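Local coordinates for protein beta-N-acetylhexosaminidase (Bacteroides fragilis, PDB 4PYS) that probably hydrolyses terminal beta-linked N-acetylhexosamine residues from glycans, as a zinc-containing family 20 glycoside hydrolase, at residues A[76-86]-A[119-128]; A[332-343]-A[354-362]. One frame throughout, in Å; residues are numbered along the deposited sequence.

Interaction 1 (A[76-86]-A[119-128]); sequences PTEGYRIRVTP and FPCVEITDFP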
loop_
_atom_site.group_PDB
_atom_site.type_symbol
_atom_site.label_atom_id
_atom_site.label_comp_id
_atom_site.label_asym_id
_atom_site.label_seq_id
_atom_site.Cartn_x
_atom_site.Cartn_y
_atom_site.Cartn_z
ATOM N N PRO A 76 -7.849 12.942 -17.097
ATOM C CA PRO A 76 -7.567 11.509 -16.952
ATOM C C PRO A 76 -8.085 11.012 -15.620
ATOM O O PRO A 76 -8.351 11.818 -14.720
ATOM C CB PRO A 76 -6.030 11.447 -16.912
ATOM C CG PRO A 76 -5.535 12.792 -17.335
ATOM C CD PRO A 76 -6.630 13.764 -16.998
ATOM N N THR A 77 -8.201 9.696 -15.488
ATOM C CA THR A 77 -8.546 9.078 -14.217
ATOM C C THR A 77 -7.592 9.563 -13.138
ATOM O O THR A 77 -6.381 9.679 -13.373
ATOM C CB THR A 77 -8.443 7.543 -14.291
ATOM O OG1 THR A 77 -9.030 7.086 -15.515
ATOM C CG2 THR A 77 -9.175 6.913 -13.119
ATOM N N GLU A 78 -8.164 9.861 -11.978
ATOM C CA GLU A 78 -7.452 10.376 -10.814
ATOM C C GLU A 78 -6.847 11.770 -10.997
ATOM O O GLU A 78 -6.129 12.250 -10.115
ATOM C CB GLU A 78 -6.364 9.402 -10.342
ATOM C CG GLU A 78 -6.810 7.948 -10.249
ATOM C CD GLU A 78 -5.741 7.087 -9.613
ATOM O OE1 GLU A 78 -4.834 6.618 -10.345
ATOM O OE2 GLU A 78 -5.809 6.907 -8.378
ATOM N N GLY A 79 -7.131 12.419 -12.120
ATOM C CA GLY A 79 -6.548 13.731 -12.375
ATOM C C GLY A 79 -7.391 14.862 -11.822
ATOM O O GLY A 79 -8.580 14.693 -11.571
ATOM N N TYR A 80 -6.783 16.030 -11.633
ATOM C CA TYR A 80 -7.549 17.181 -11.171
ATOM C C TYR A 80 -6.951 18.463 -11.725
ATOM O O TYR A 80 -5.823 18.469 -12.239
ATOM C CB TYR A 80 -7.582 17.227 -9.636
ATOM C CG TYR A 80 -6.218 17.457 -9.039
ATOM C CD1 TYR A 80 -5.379 16.391 -8.735
ATOM C CD2 TYR A 80 -5.764 18.747 -8.785
ATOM C CE1 TYR A 80 -4.108 16.611 -8.207
ATOM C CE2 TYR A 80 -4.501 18.974 -8.264
ATOM C CZ TYR A 80 -3.686 17.903 -7.971
ATOM O OH TYR A 80 -2.429 18.141 -7.459
ATOM N N ARG A 81 -7.715 19.544 -11.626
ATOM C CA ARG A 81 -7.198 20.868 -11.925
ATOM C C ARG A 81 -7.655 21.777 -10.797
ATOM O O ARG A 81 -8.799 21.680 -10.334
ATOM C CB ARG A 81 -7.739 21.367 -13.271
ATOM C CG ARG A 81 -7.233 22.749 -13.682
ATOM C CD ARG A 81 -7.899 23.226 -14.975
ATOM N NE ARG A 81 -7.662 22.306 -16.090
ATOM C CZ ARG A 81 -8.556 21.428 -16.540
ATOM N NH1 ARG A 81 -9.763 21.355 -15.989
ATOM N NH2 ARG A 81 -8.250 20.619 -17.547
ATOM N N ILE A 82 -6.750 22.631 -10.333
ATOM C CA ILE A 82 -7.093 23.638 -9.333
ATOM C C ILE A 82 -6.795 24.994 -9.929
ATOM O O ILE A 82 -5.692 25.204 -10.432
ATOM C CB ILE A 82 -6.236 23.495 -8.064
ATOM C CG1 ILE A 82 -6.511 22.166 -7.344
ATOM C CG2 ILE A 82 -6.508 24.656 -7.113
ATOM C CD1 ILE A 82 -5.563 21.896 -6.154
ATOM N N ARG A 83 -7.763 25.909 -9.898
ATOM C CA ARG A 83 -7.490 27.301 -10.245
ATOM C C ARG A 83 -7.814 28.157 -9.043
ATOM O O ARG A 83 -8.961 28.185 -8.590
ATOM C CB ARG A 83 -8.319 27.763 -11.446
ATOM C CG ARG A 83 -7.849 27.200 -12.773
ATOM C CD ARG A 83 -8.834 27.551 -13.882
ATOM N NE ARG A 83 -9.990 26.657 -13.855
ATOM C CZ ARG A 83 -11.145 26.929 -14.450
ATOM N NH1 ARG A 83 -11.296 28.078 -15.101
ATOM N NH2 ARG A 83 -12.148 26.061 -14.385
ATOM N N VAL A 84 -6.798 28.829 -8.509
ATOM C CA VAL A 84 -7.001 29.814 -7.451
ATOM C C VAL A 84 -6.891 31.194 -8.077
ATOM O O VAL A 84 -5.854 31.527 -8.655
ATOM C CB VAL A 84 -5.937 29.676 -6.337
ATOM C CG1 VAL A 84 -6.120 30.765 -5.278
ATOM C CG2 VAL A 84 -6.004 28.297 -5.695
ATOM N N THR A 85 -7.965 31.983 -7.989
ATOM C CA THR A 85 -7.961 33.362 -8.465
ATOM C C THR A 85 -8.136 34.259 -7.243
ATOM O O THR A 85 -8.371 33.748 -6.144
ATOM C CB THR A 85 -9.104 33.616 -9.480
ATOM O OG1 THR A 85 -10.363 33.675 -8.794
ATOM C CG2 THR A 85 -9.147 32.530 -10.535
ATOM N N PRO A 86 -7.994 35.591 -7.407
ATOM C CA PRO A 86 -8.242 36.460 -6.250
ATOM C C PRO A 86 -9.692 36.426 -5.751
ATOM O O PRO A 86 -9.961 36.949 -4.673
ATOM C CB PRO A 86 -7.910 37.858 -6.785
ATOM C CG PRO A 86 -6.916 37.615 -7.868
ATOM C CD PRO A 86 -7.331 36.318 -8.507
ATOM N N PHE A 119 -4.145 31.075 -0.065
ATOM C CA PHE A 119 -3.721 30.349 -1.256
ATOM C C PHE A 119 -3.180 31.297 -2.314
ATOM O O PHE A 119 -3.923 32.127 -2.842
ATOM C CB PHE A 119 -4.895 29.584 -1.864
ATOM C CG PHE A 119 -5.425 28.479 -0.996
ATOM C CD1 PHE A 119 -4.645 27.367 -0.711
ATOM C CD2 PHE A 119 -6.716 28.538 -0.490
ATOM C CE1 PHE A 119 -5.139 26.339 0.078
ATOM C CE2 PHE A 119 -7.221 27.513 0.295
ATOM C CZ PHE A 119 -6.434 26.413 0.579
ATOM N N PRO A 120 -1.885 31.175 -2.637
ATOM C CA PRO A 120 -1.355 32.007 -3.727
ATOM C C PRO A 120 -2.062 31.649 -5.018
ATOM O O PRO A 120 -2.378 30.478 -5.229
ATOM C CB PRO A 120 0.121 31.600 -3.796
ATOM C CG PRO A 120 0.440 31.103 -2.393
ATOM C CD PRO A 120 -0.828 30.416 -1.938
ATOM N N CYS A 121 -2.340 32.633 -5.860
ATOM C CA CYS A 121 -3.038 32.350 -7.107
ATOM C C CYS A 121 -2.203 31.423 -7.983
ATOM O O CYS A 121 -0.969 31.513 -8.007
ATOM C CB CYS A 121 -3.393 33.646 -7.830
ATOM S SG CYS A 121 -4.564 34.648 -6.885
ATOM N N VAL A 122 -2.874 30.515 -8.684
ATOM C CA VAL A 122 -2.178 29.431 -9.366
ATOM C C VAL A 122 -3.147 28.656 -10.246
ATOM O O VAL A 122 -4.361 28.684 -10.029
ATOM C CB VAL A 122 -1.539 28.464 -8.333
ATOM C CG1 VAL A 122 -2.607 27.611 -7.653
ATOM C CG2 VAL A 122 -0.490 27.567 -8.983
ATOM N N GLU A 123 -2.615 27.996 -11.268
ATOM C CA GLU A 123 -3.337 26.909 -11.909
ATOM C C GLU A 123 -2.476 25.658 -11.843
ATOM O O GLU A 123 -1.327 25.653 -12.296
ATOM C CB GLU A 123 -3.702 27.250 -13.357
ATOM C CG GLU A 123 -4.494 26.145 -14.048
ATOM C CD GLU A 123 -5.082 26.585 -15.381
ATOM O OE1 GLU A 123 -5.156 27.807 -15.639
ATOM O OE2 GLU A 123 -5.471 25.700 -16.166
ATOM N N ILE A 124 -3.028 24.609 -11.249
ATOM C CA ILE A 124 -2.336 23.335 -11.118
ATOM C C ILE A 124 -3.128 22.304 -11.905
ATOM O O ILE A 124 -4.345 22.201 -11.735
ATOM C CB ILE A 124 -2.302 22.900 -9.648
ATOM C CG1 ILE A 124 -1.519 23.913 -8.811
ATOM C CG2 ILE A 124 -1.676 21.518 -9.512
ATOM C CD1 ILE A 124 -1.725 23.731 -7.309
ATOM N N THR A 125 -2.446 21.571 -12.782
ATOM C CA THR A 125 -3.067 20.489 -13.536
ATOM C C THR A 125 -2.233 19.258 -13.267
ATOM O O THR A 125 -1.002 19.295 -13.429
ATOM C CB THR A 125 -3.056 20.779 -15.047
ATOM O OG1 THR A 125 -3.591 22.091 -15.281
ATOM C CG2 THR A 125 -3.903 19.753 -15.780
ATOM N N ASP A 126 -2.869 18.164 -12.854
ATOM C CA ASP A 126 -2.084 17.095 -12.232
ATOM C C ASP A 126 -2.783 15.734 -12.387
ATOM O O ASP A 126 -4.013 15.645 -12.383
ATOM C CB ASP A 126 -1.884 17.445 -10.748
ATOM C CG ASP A 126 -0.741 16.697 -10.107
ATOM O OD1 ASP A 126 0.129 16.169 -10.848
ATOM O OD2 ASP A 126 -0.700 16.676 -8.847
ATOM N N PHE A 127 -1.986 14.685 -12.570
ATOM C CA PHE A 127 -2.492 13.326 -12.704
ATOM C C PHE A 127 -1.323 12.348 -12.541
ATOM O O PHE A 127 -0.161 12.720 -12.805
ATOM C CB PHE A 127 -3.181 13.127 -14.069
ATOM C CG PHE A 127 -2.418 13.702 -15.223
ATOM C CD1 PHE A 127 -1.402 12.974 -15.834
ATOM C CD2 PHE A 127 -2.717 14.971 -15.696
ATOM C CE1 PHE A 127 -0.700 13.504 -16.910
ATOM C CE2 PHE A 127 -2.017 15.515 -16.769
ATOM C CZ PHE A 127 -1.010 14.780 -17.370
ATOM N N PRO A 128 -1.614 11.098 -12.125
ATOM C CA PRO A 128 -0.529 10.165 -11.772
ATOM C C PRO A 128 0.165 9.520 -12.947
ATOM O O PRO A 128 -0.464 9.207 -13.978
ATOM C CB PRO A 128 -1.252 9.084 -10.947
ATOM C CG PRO A 128 -2.661 9.084 -11.516
ATOM C CD PRO A 128 -2.943 10.552 -11.764
HETATM O O HOH W 1 -4.960 22.923 -17.277
#

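Interaction 2 (A[332-343]-A[354-362]); sequences KQKGRKAIFWGD and DNVVIQWWN. With FMT (formic acid), chain I.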
loop_
_atom_site.group_PDB
_atom_site.type_symbol
_atom_site.label_atom_id
_atom_site.label_comp_id
_atom_site.label_asym_id
_atom_site.label_seq_id
_atom_site.Cartn_x
_atom_site.Cartn_y
_atom_site.Cartn_z
ATOM N N LYS A 332 -11.426 -15.514 -8.985
ATOM C CA LYS A 332 -11.948 -15.148 -10.299
ATOM C C LYS A 332 -13.471 -15.260 -10.359
ATOM O O LYS A 332 -14.139 -14.372 -10.892
ATOM C CB LYS A 332 -11.309 -15.997 -11.402
ATOM C CG LYS A 332 -11.713 -15.570 -12.806
ATOM C CD LYS A 332 -10.888 -16.272 -13.861
ATOM C CE LYS A 332 -11.450 -16.011 -15.248
ATOM N NZ LYS A 332 -10.626 -16.664 -16.299
ATOM N N GLN A 333 -14.022 -16.332 -9.799
ATOM C CA GLN A 333 -15.476 -16.514 -9.814
ATOM C C GLN A 333 -16.161 -15.538 -8.854
ATOM O O GLN A 333 -17.372 -15.356 -8.900
ATOM C CB GLN A 333 -15.873 -17.976 -9.543
ATOM C CG GLN A 333 -15.846 -18.427 -8.084
ATOM C CD GLN A 333 -16.054 -19.937 -7.939
ATOM O OE1 GLN A 333 -15.440 -20.730 -8.654
ATOM N NE2 GLN A 333 -16.922 -20.334 -7.012
ATOM N N LYS A 334 -15.368 -14.894 -8.000
ATOM C CA LYS A 334 -15.863 -13.834 -7.126
ATOM C C LYS A 334 -15.648 -12.449 -7.726
ATOM O O LYS A 334 -15.986 -11.438 -7.109
ATOM C CB LYS A 334 -15.163 -13.890 -5.773
ATOM C CG LYS A 334 -15.477 -15.131 -4.974
ATOM C CD LYS A 334 -14.981 -14.961 -3.561
ATOM C CE LYS A 334 -15.927 -15.624 -2.595
ATOM N NZ LYS A 334 -17.293 -15.023 -2.584
ATOM N N GLY A 335 -15.067 -12.402 -8.920
ATOM C CA GLY A 335 -14.823 -11.130 -9.581
ATOM C C GLY A 335 -13.617 -10.372 -9.064
ATOM O O GLY A 335 -13.512 -9.160 -9.270
ATOM N N ARG A 336 -12.695 -11.068 -8.404
ATOM C CA ARG A 336 -11.483 -10.417 -7.910
ATOM C C ARG A 336 -10.257 -10.873 -8.692
ATOM O O ARG A 336 -10.278 -11.917 -9.360
ATOM C CB ARG A 336 -11.280 -10.711 -6.422
ATOM C CG ARG A 336 -12.514 -10.474 -5.575
ATOM C CD ARG A 336 -12.992 -9.012 -5.618
ATOM N NE ARG A 336 -14.222 -8.876 -4.841
ATOM C CZ ARG A 336 -14.258 -8.496 -3.569
ATOM N NH1 ARG A 336 -13.137 -8.178 -2.936
ATOM N NH2 ARG A 336 -15.413 -8.430 -2.929
ATOM N N LYS A 337 -9.209 -10.066 -8.625
ATOM C CA LYS A 337 -7.899 -10.424 -9.150
ATOM C C LYS A 337 -7.034 -10.934 -8.005
ATOM O O LYS A 337 -7.214 -10.527 -6.856
ATOM C CB LYS A 337 -7.246 -9.220 -9.828
ATOM C CG LYS A 337 -7.977 -8.824 -11.119
ATOM C CD LYS A 337 -7.296 -7.675 -11.845
ATOM C CE LYS A 337 -7.993 -7.383 -13.178
ATOM N NZ LYS A 337 -8.052 -8.588 -14.059
ATOM N N ALA A 338 -6.107 -11.833 -8.316
ATOM C CA ALA A 338 -5.264 -12.443 -7.290
ATOM C C ALA A 338 -3.820 -12.011 -7.472
ATOM O O ALA A 338 -3.238 -12.228 -8.541
ATOM C CB ALA A 338 -5.370 -13.951 -7.371
ATOM N N ILE A 339 -3.229 -11.407 -6.441
ATOM C CA ILE A 339 -1.829 -11.006 -6.526
ATOM C C ILE A 339 -0.963 -12.052 -5.833
ATOM O O ILE A 339 -1.307 -12.518 -4.748
ATOM C CB ILE A 339 -1.563 -9.641 -5.852
ATOM C CG1 ILE A 339 -2.504 -8.567 -6.401
ATOM C CG2 ILE A 339 -0.107 -9.218 -6.063
ATOM C CD1 ILE A 339 -2.488 -7.256 -5.581
ATOM N N PHE A 340 0.154 -12.413 -6.461
ATOM C CA PHE A 340 1.106 -13.351 -5.867
ATOM C C PHE A 340 2.484 -12.719 -5.879
ATOM O O PHE A 340 2.801 -11.963 -6.791
ATOM C CB PHE A 340 1.188 -14.639 -6.690
ATOM C CG PHE A 340 -0.054 -15.480 -6.655
ATOM C CD1 PHE A 340 -0.328 -16.294 -5.561
ATOM C CD2 PHE A 340 -0.925 -15.492 -7.731
ATOM C CE1 PHE A 340 -1.461 -17.089 -5.533
ATOM C CE2 PHE A 340 -2.068 -16.289 -7.714
ATOM C CZ PHE A 340 -2.335 -17.086 -6.611
ATOM N N TRP A 341 3.316 -13.034 -4.890
ATOM C CA TRP A 341 4.724 -12.641 -4.965
ATOM C C TRP A 341 5.391 -13.342 -6.151
ATOM O O TRP A 341 5.013 -14.454 -6.508
ATOM C CB TRP A 341 5.461 -12.992 -3.668
ATOM C CG TRP A 341 4.941 -12.245 -2.459
ATOM C CD1 TRP A 341 4.265 -12.775 -1.393
ATOM C CD2 TRP A 341 5.050 -10.845 -2.209
ATOM N NE1 TRP A 341 3.952 -11.784 -0.493
ATOM C CE2 TRP A 341 4.429 -10.589 -0.970
ATOM C CE3 TRP A 341 5.625 -9.780 -2.904
ATOM C CZ2 TRP A 341 4.360 -9.312 -0.421
ATOM C CZ3 TRP A 341 5.561 -8.507 -2.351
ATOM C CH2 TRP A 341 4.932 -8.283 -1.122
ATOM N N GLY A 342 6.384 -12.694 -6.759
ATOM C CA GLY A 342 6.967 -13.193 -7.996
ATOM C C GLY A 342 7.678 -14.542 -7.945
ATOM O O GLY A 342 7.891 -15.151 -8.999
ATOM N N ASP A 343 8.055 -15.004 -6.747
ATOM C CA ASP A 343 8.686 -16.329 -6.573
ATOM C C ASP A 343 7.950 -17.410 -7.333
ATOM O O ASP A 343 8.550 -18.332 -7.894
ATOM C CB ASP A 343 8.611 -16.790 -5.119
ATOM C CG ASP A 343 9.174 -15.800 -4.158
ATOM O OD1 ASP A 343 8.518 -14.765 -3.942
ATOM O OD2 ASP A 343 10.249 -16.083 -3.591
ATOM N N ASP A 354 -6.203 -16.038 -15.727
ATOM C CA ASP A 354 -6.004 -14.685 -16.271
ATOM C C ASP A 354 -6.337 -13.529 -15.328
ATOM O O ASP A 354 -6.257 -12.367 -15.725
ATOM C CB ASP A 354 -6.740 -14.512 -17.617
ATOM C CG ASP A 354 -8.252 -14.640 -17.491
ATOM O OD1 ASP A 354 -8.768 -14.717 -16.355
ATOM O OD2 ASP A 354 -8.932 -14.657 -18.539
ATOM N N ASN A 355 -6.711 -13.831 -14.088
ATOM C CA ASN A 355 -6.905 -12.763 -13.101
ATOM C C ASN A 355 -5.707 -12.588 -12.168
ATOM O O ASN A 355 -5.793 -11.882 -11.159
ATOM C CB ASN A 355 -8.160 -13.015 -12.274
ATOM C CG ASN A 355 -8.049 -14.257 -11.419
ATOM O OD1 ASN A 355 -7.488 -15.268 -11.842
ATOM N ND2 ASN A 355 -8.581 -14.188 -10.201
ATOM N N VAL A 356 -4.596 -13.234 -12.510
ATOM C CA VAL A 356 -3.390 -13.194 -11.680
ATOM C C VAL A 356 -2.540 -11.947 -11.938
ATOM O O VAL A 356 -2.332 -11.557 -13.085
ATOM C CB VAL A 356 -2.547 -14.475 -11.882
ATOM C CG1 VAL A 356 -1.148 -14.311 -11.306
ATOM C CG2 VAL A 356 -3.248 -15.672 -11.248
ATOM N N VAL A 357 -2.067 -11.325 -10.858
ATOM C CA VAL A 357 -1.141 -10.195 -10.914
ATOM C C VAL A 357 0.112 -10.614 -10.146
ATOM O O VAL A 357 0.013 -11.303 -9.122
ATOM C CB VAL A 357 -1.769 -8.937 -10.274
ATOM C CG1 VAL A 357 -0.771 -7.776 -10.216
ATOM C CG2 VAL A 357 -3.026 -8.534 -11.041
ATOM N N ILE A 358 1.281 -10.226 -10.649
ATOM C CA ILE A 358 2.559 -10.601 -10.043
ATOM C C ILE A 358 3.242 -9.414 -9.362
ATOM O O ILE A 358 3.437 -8.366 -9.980
ATOM C CB ILE A 358 3.520 -11.179 -11.111
ATOM C CG1 ILE A 358 2.929 -12.451 -11.737
ATOM C CG2 ILE A 358 4.885 -11.458 -10.506
ATOM C CD1 ILE A 358 2.648 -13.571 -10.746
ATOM N N GLN A 359 3.616 -9.573 -8.096
ATOM C CA GLN A 359 4.339 -8.517 -7.400
ATOM C C GLN A 359 5.820 -8.864 -7.397
ATOM O O GLN A 359 6.253 -9.807 -6.734
ATOM C CB GLN A 359 3.816 -8.311 -5.977
ATOM C CG GLN A 359 4.439 -7.097 -5.293
ATOM C CD GLN A 359 3.578 -6.546 -4.167
ATOM O OE1 GLN A 359 2.622 -7.186 -3.729
ATOM N NE2 GLN A 359 3.921 -5.357 -3.692
ATOM N N TRP A 360 6.575 -8.113 -8.191
ATOM C CA TRP A 360 7.993 -8.357 -8.436
ATOM C C TRP A 360 8.794 -7.746 -7.296
ATOM O O TRP A 360 8.690 -6.544 -7.046
ATOM C CB TRP A 360 8.356 -7.709 -9.776
ATOM C CG TRP A 360 9.816 -7.622 -10.115
ATOM C CD1 TRP A 360 10.795 -8.543 -9.860
ATOM C CD2 TRP A 360 10.453 -6.532 -10.782
ATOM N NE1 TRP A 360 12.009 -8.079 -10.336
ATOM C CE2 TRP A 360 11.820 -6.848 -10.904
ATOM C CE3 TRP A 360 9.993 -5.310 -11.287
ATOM C CZ2 TRP A 360 12.738 -5.980 -11.516
ATOM C CZ3 TRP A 360 10.907 -4.449 -11.892
ATOM C CH2 TRP A 360 12.261 -4.792 -11.998
ATOM N N TRP A 361 9.578 -8.561 -6.588
ATOM C CA TRP A 361 10.205 -8.066 -5.353
ATOM C C TRP A 361 11.689 -8.396 -5.142
ATOM O O TRP A 361 12.416 -7.594 -4.554
ATOM C CB TRP A 361 9.417 -8.529 -4.121
ATOM C CG TRP A 361 9.637 -9.978 -3.788
ATOM C CD1 TRP A 361 8.911 -11.044 -4.242
ATOM C CD2 TRP A 361 10.633 -10.516 -2.901
ATOM N NE1 TRP A 361 9.407 -12.216 -3.702
ATOM C CE2 TRP A 361 10.461 -11.915 -2.876
ATOM C CE3 TRP A 361 11.653 -9.947 -2.129
ATOM C CZ2 TRP A 361 11.280 -12.758 -2.107
ATOM C CZ3 TRP A 361 12.466 -10.784 -1.371
ATOM C CH2 TRP A 361 12.273 -12.170 -1.365
ATOM N N ASN A 362 12.146 -9.570 -5.573
ATOM C CA ASN A 362 13.505 -9.965 -5.195
ATOM C C ASN A 362 14.580 -9.595 -6.218
ATOM O O ASN A 362 15.164 -10.466 -6.860
ATOM C CB ASN A 362 13.584 -11.456 -4.838
ATOM C CG ASN A 362 14.829 -11.793 -4.043
ATOM O OD1 ASN A 362 15.701 -10.944 -3.842
ATOM N ND2 ASN A 362 14.922 -13.037 -3.585
HETATM C C FMT I . 10.507 -11.645 -7.696
HETATM O O1 FMT I . 11.424 -12.001 -6.971
HETATM O O2 FMT I . 9.364 -11.456 -7.301
HETATM O O HOH W 2 -7.986 -18.046 -16.889
HETATM O O HOH W 3 13.340 -15.118 -3.753
#

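Interaction 1 (A[76-86]-A[119-128])
P76 lies over one face of the F127 ring: its CG is 4.2 Å from the ring centroid and 27° off the normal, a CH-pi contact at the turn end of the strand pair. The Y80 ring is met obliquely by CB of D126 and by CG2 of I124. Its plane and the D126 carboxylate stand 77° apart, while the two side chains run alongside each other. With chi1 at 65°, CG of Y80 sits between its backbone N and carbonyl carbon, and this sets the ring alongside D126. There Y80 OH comes 2.7 Å from D126 OD2, a weak hydrogen bond; the hydroxyl is also hydrogen-bonded to S105 OG. D126 OD1 is held by G16 N and W462. At the in-plane edge of the R81 guanidinium sits a water, 3.0 Å from R81 NE, which also donates to E123 OE2 and bonds to T125 OG1. The water bridges R81 and E123, whose NE and OE2 lie 4.0 Å apart, beyond a salt bridge.

The backbones form an antiparallel ladder, Y80, I82 and V84 being in hydrogen-bonded pairs with D126, I124 and V122. I82 N to I124 O measures 2.8 Å. V84 places CG2 4.0 Å from V122 CG1.

R81 forms salt bridges with D72 and E92, and R83 with E92 of strand 89-93, which flanks 80-84 on its other edge, whereas strands 17-21 and 23-27 pair with 117-126. Helix 96-109 packs on the face bearing Y80 and V122, through A102 and W109.

Interaction 2 (A[332-343]-A[354-362])
W341 and Q359 run alongside each other from adjacent parallel strands, with indole and amide planes 25° apart. Q359 CD approaches W341 CZ3 to 3.3 Å, and OE1 lies over one face of the indole. H287 and S432 bind the two ends of this amide, fixing its rotation, while E223 accepts from W341 NE1. W361 stands across W341: the planes meet at 79° in an offset edge-to-face pair, the edge of W341 directed at the face of W361. CG of W361 sits between its backbone N and carbonyl carbon (chi1 75°), bringing the indole back to strand 337-341; NE1 donates to D343 OD1 at 2.7 Å, almost straight, on the syn side but out of the carboxylate plane.

I339 lies beside V357, and V356 CG1 meets the F340 ring at its edge, 3.8 Å from CD2. At the opposite end, K332 crosses D354 at about a right angle; NZ reaches OD1 at 2.7 Å from above the carboxylate plane, forming a salt bridge. N355 ND2 donates to R336 O, tying down the helix-to-strand link.

A formate, probably from the crystallisation liquor, accepts from the backbone N atoms of W361 and N362. Parallel strands 337-341 and 356-360, backed by helix 316-333, are neighbours in the TIM barrel. W341 and Q359 lie at their C-terminal ends and W361 just beyond, consistent with the substrate pocket expected there in family 20 enzymes.

Overall arrangement
Interaction 1 and interaction 2 lie in different parts of the chain's architecture: 76-86 with 119-128 belongs to the mixed sheet of the family 20 domain 2 region, and 332-343 with 354-362 to the catalytic barrel. Their centres are 35 Å apart and their nearest atoms about 14 Å, so they do not touch. The chain completes interaction 1 before it opens interaction 2; strand 132-138, the first of the barrel, follows soon after P128. Interaction 2 lies closer to the chain centre (15 Å against 25 Å), and a glycerol lies about 3 Å from the W361 side chain, consistent with a pocket there. A separate glycerol lies near R83; both probably come from the crystallisation liquor.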